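PDB 1NE2: methyltransferase small domain-containing protein from Thermoplasma acidophilum, which is of unknown function but probably acts as an S-adenosylmethionine-dependent methyltransferase. Local coordinates for residues F136-N147 against E189-F200. Numbering follows the deposited sequence.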
# COMPACT_ATOMS: atom_id res chain seq x y z
N PHE B 136 5.11 -8.11 11.64
CA PHE B 136 6.20 -8.91 11.12
C PHE B 136 5.85 -9.82 9.95
O PHE B 136 6.74 -10.35 9.27
CB PHE B 136 6.85 -9.70 12.26
CG PHE B 136 7.75 -8.86 13.11
CD1 PHE B 136 9.05 -8.58 12.70
CD2 PHE B 136 7.29 -8.29 14.29
CE1 PHE B 136 9.88 -7.75 13.45
CE2 PHE B 136 8.11 -7.45 15.05
CZ PHE B 136 9.41 -7.18 14.62
N GLU B 137 4.57 -9.98 9.68
CA GLU B 137 4.13 -10.80 8.57
C GLU B 137 3.81 -9.87 7.39
O GLU B 137 3.68 -10.32 6.25
CB GLU B 137 2.87 -11.58 8.97
CG GLU B 137 2.23 -12.38 7.86
CD GLU B 137 0.94 -13.04 8.31
OE1 GLU B 137 0.31 -13.74 7.48
OE2 GLU B 137 0.56 -12.87 9.49
N THR B 138 3.73 -8.58 7.69
CA THR B 138 3.34 -7.56 6.70
C THR B 138 4.41 -6.63 6.13
O THR B 138 4.42 -6.36 4.91
CB THR B 138 2.23 -6.65 7.31
OG1 THR B 138 1.10 -7.45 7.69
CG2 THR B 138 1.79 -5.60 6.30
N SER B 139 5.30 -6.13 6.97
CA SER B 139 6.28 -5.15 6.51
C SER B 139 7.75 -5.40 6.82
O SER B 139 8.10 -6.13 7.73
CB SER B 139 5.89 -3.78 7.07
OG SER B 139 4.52 -3.51 6.83
N MSE B 140 8.60 -4.74 6.04
CA MSE B 140 10.05 -4.85 6.19
C MSE B 140 10.57 -3.95 7.31
O MSE B 140 11.48 -4.34 8.05
CB MSE B 140 10.73 -4.48 4.87
CG MSE B 140 12.25 -4.50 4.95
SE MSE B 140 13.08 -4.75 3.23
CE MSE B 140 13.16 -2.93 2.63
N TRP B 141 9.98 -2.77 7.43
CA TRP B 141 10.39 -1.81 8.46
C TRP B 141 9.20 -1.54 9.38
O TRP B 141 8.14 -1.12 8.94
CB TRP B 141 10.87 -0.51 7.81
CG TRP B 141 12.00 -0.74 6.86
CD1 TRP B 141 11.92 -1.04 5.53
CD2 TRP B 141 13.39 -0.73 7.18
NE1 TRP B 141 13.17 -1.22 5.00
CE2 TRP B 141 14.10 -1.04 6.00
CE3 TRP B 141 14.12 -0.50 8.36
CZ2 TRP B 141 15.50 -1.12 5.96
CZ3 TRP B 141 15.51 -0.58 8.32
CH2 TRP B 141 16.18 -0.89 7.13
N ILE B 142 9.41 -1.77 10.67
CA ILE B 142 8.35 -1.63 11.67
C ILE B 142 8.67 -0.58 12.73
O ILE B 142 9.74 -0.59 13.34
CB ILE B 142 8.13 -3.02 12.33
CG1 ILE B 142 7.63 -4.00 11.26
CG2 ILE B 142 7.15 -2.91 13.49
CD1 ILE B 142 7.81 -5.47 11.59
N TYR B 143 7.72 0.33 12.94
CA TYR B 143 7.89 1.42 13.91
C TYR B 143 6.71 1.48 14.88
O TYR B 143 5.57 1.24 14.49
CB TYR B 143 7.98 2.76 13.18
CG TYR B 143 9.20 2.92 12.32
CD1 TYR B 143 10.37 3.47 12.85
CD2 TYR B 143 9.20 2.54 10.98
CE1 TYR B 143 11.51 3.64 12.05
CE2 TYR B 143 10.33 2.71 10.17
CZ TYR B 143 11.48 3.26 10.72
OH TYR B 143 12.58 3.47 9.92
N SER B 144 7.01 1.82 16.13
CA SER B 144 5.97 1.91 17.16
C SER B 144 6.30 3.03 18.13
O SER B 144 7.47 3.24 18.48
CB SER B 144 5.87 0.60 17.94
OG SER B 144 4.93 0.70 19.01
N ILE B 145 5.28 3.75 18.57
CA ILE B 145 5.47 4.80 19.55
C ILE B 145 4.36 4.58 20.56
O ILE B 145 3.19 4.44 20.19
CB ILE B 145 5.39 6.23 18.93
CG1 ILE B 145 5.65 7.27 20.03
CG2 ILE B 145 4.02 6.47 18.29
CD1 ILE B 145 5.94 8.67 19.52
N GLY B 146 4.73 4.50 21.83
CA GLY B 146 3.74 4.27 22.86
C GLY B 146 4.29 4.33 24.27
O GLY B 146 5.41 4.77 24.49
N ASN B 147 3.47 3.88 25.21
CA ASN B 147 3.82 3.86 26.63
C ASN B 147 5.12 3.11 26.87
O ASN B 147 5.33 2.01 26.34
CB ASN B 147 2.67 3.20 27.41
CG ASN B 147 2.87 3.24 28.91
OD1 ASN B 147 2.04 2.74 29.66
ND2 ASN B 147 3.98 3.83 29.36
N GLU B 189 7.07 8.79 30.52
CA GLU B 189 7.98 8.31 29.50
C GLU B 189 7.30 7.47 28.42
O GLU B 189 6.50 6.58 28.71
CB GLU B 189 9.10 7.50 30.16
CG GLU B 189 10.29 7.20 29.28
CD GLU B 189 11.39 6.47 30.04
OE1 GLU B 189 11.83 6.99 31.09
OE2 GLU B 189 11.82 5.40 29.58
N ALA B 190 7.61 7.78 27.17
CA ALA B 190 7.08 7.02 26.04
C ALA B 190 8.30 6.44 25.37
O ALA B 190 9.44 6.82 25.68
CB ALA B 190 6.32 7.94 25.08
N VAL B 191 8.09 5.51 24.45
CA VAL B 191 9.22 4.89 23.76
C VAL B 191 8.94 4.73 22.27
O VAL B 191 7.83 4.38 21.86
CB VAL B 191 9.56 3.50 24.36
CG1 VAL B 191 8.40 2.54 24.17
CG2 VAL B 191 10.83 2.96 23.72
N ILE B 192 9.97 5.02 21.47
CA ILE B 192 9.90 4.89 20.03
C ILE B 192 10.78 3.72 19.62
O ILE B 192 11.96 3.67 19.98
CB ILE B 192 10.43 6.16 19.32
CG1 ILE B 192 9.45 7.32 19.50
CG2 ILE B 192 10.65 5.87 17.82
CD1 ILE B 192 9.96 8.64 18.93
N PHE B 193 10.20 2.78 18.88
CA PHE B 193 10.92 1.61 18.38
C PHE B 193 10.99 1.66 16.86
O PHE B 193 10.03 2.04 16.21
CB PHE B 193 10.19 0.32 18.79
CG PHE B 193 10.54 -0.17 20.16
CD1 PHE B 193 11.81 -0.68 20.42
CD2 PHE B 193 9.61 -0.11 21.19
CE1 PHE B 193 12.15 -1.12 21.70
CE2 PHE B 193 9.94 -0.55 22.48
CZ PHE B 193 11.21 -1.05 22.73
N GLY B 194 12.15 1.28 16.33
CA GLY B 194 12.38 1.20 14.90
C GLY B 194 13.00 -0.17 14.74
O GLY B 194 14.03 -0.44 15.36
N VAL B 195 12.39 -1.04 13.93
CA VAL B 195 12.89 -2.40 13.75
C VAL B 195 12.96 -2.85 12.29
O VAL B 195 12.07 -2.53 11.49
CB VAL B 195 11.98 -3.42 14.50
CG1 VAL B 195 12.68 -4.76 14.62
CG2 VAL B 195 11.58 -2.87 15.86
N ARG B 196 14.02 -3.57 11.93
CA ARG B 196 14.15 -4.10 10.58
C ARG B 196 13.74 -5.57 10.63
O ARG B 196 14.36 -6.36 11.35
CB ARG B 196 15.59 -3.98 10.07
CG ARG B 196 15.82 -4.60 8.70
CD ARG B 196 14.91 -3.97 7.65
NE ARG B 196 15.27 -4.39 6.29
CZ ARG B 196 15.04 -5.59 5.78
NH1 ARG B 196 14.44 -6.52 6.51
NH2 ARG B 196 15.41 -5.87 4.54
N ASN B 197 12.70 -5.93 9.89
CA ASN B 197 12.20 -7.30 9.88
C ASN B 197 13.25 -8.29 9.37
O ASN B 197 13.90 -8.06 8.36
CB ASN B 197 10.97 -7.39 8.97
CG ASN B 197 10.12 -8.62 9.26
OD1 ASN B 197 10.61 -9.63 9.75
ND2 ASN B 197 8.83 -8.53 8.94
N HIS B 198 13.42 -9.40 10.08
CA HIS B 198 14.38 -10.43 9.67
C HIS B 198 13.90 -11.18 8.44
O HIS B 198 14.71 -11.70 7.66
CB HIS B 198 14.59 -11.44 10.80
CG HIS B 198 15.56 -11.00 11.85
ND1 HIS B 198 15.61 -11.57 13.10
CD2 HIS B 198 16.54 -10.07 11.82
CE1 HIS B 198 16.58 -11.01 13.80
NE2 HIS B 198 17.16 -10.10 13.05
N SER B 199 12.58 -11.25 8.26
CA SER B 199 11.99 -11.97 7.14
C SER B 199 12.36 -11.38 5.78
O SER B 199 13.32 -11.82 5.14
CB SER B 199 10.47 -12.00 7.28
OG SER B 199 10.09 -12.67 8.47
N PHE B 200 11.60 -10.39 5.33
CA PHE B 200 11.85 -9.76 4.04
C PHE B 200 12.36 -8.33 4.19
O PHE B 200 11.64 -7.40 3.76
CB PHE B 200 10.58 -9.78 3.18
CG PHE B 200 9.31 -9.60 3.97
CD1 PHE B 200 9.11 -8.47 4.76
CD2 PHE B 200 8.32 -10.58 3.93
CE1 PHE B 200 7.94 -8.31 5.49
CE2 PHE B 200 7.14 -10.42 4.67
CZ PHE B 200 6.95 -9.29 5.44
OXT PHE B 200 13.47 -8.15 4.73
O HOH W 1 6.37 1.73 21.25
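Phe136, Ile142 and Val195 meet on one face of an antiparallel strand pair. Phe136 CZ lies 4.1 Å from Val195 CG1, the branch anti to the backbone N (chi1 -165°). Ile142 CD1 sits over the centre of the Phe136 ring. On the other face Ile145 and Ile192 lie side by side, with Ile145 CD1 3.8 Å from Ile192 CG1. Tyr143 lies against Gly194, its CD1 3.7 Å from Gly194 CA. Paired backbone hydrogen bonds join Ile142 to Val195, Ser144 to Phe193 and Gly146 to Val191. A water bridges Ser144 OG and Val191 O.

Asn197 secures the turn between helix 126-138 and strand 142-147. Its ND2 donates to Phe136 O at 2.8 Å and to Ser139 O at 2.8 Å. Both acceptors lie in its amide plane, which fixes the amide's rotation. Its OD1 accepts from Ser199 N in an Asx turn.

Arg196 bends at chi2 (58°), laying CD over the six-membered ring of Trp141. The guanidinium makes an off-centre cation-pi contact, and NH1 forms a salt bridge with the terminal carboxylate of Phe200. With an alanine here, that face of Trp141 would probably lose its cover and the carboxylate its charged partner.

Helix 151-161 packs on Val191, Phe193 and Val195. Strand 142-147 runs parallel to its other neighbour, 111-116. Antiparallel strands 187-197 and 162-173 follow, in the 3-2-1-4-5-7-6 order of class I methyltransferases.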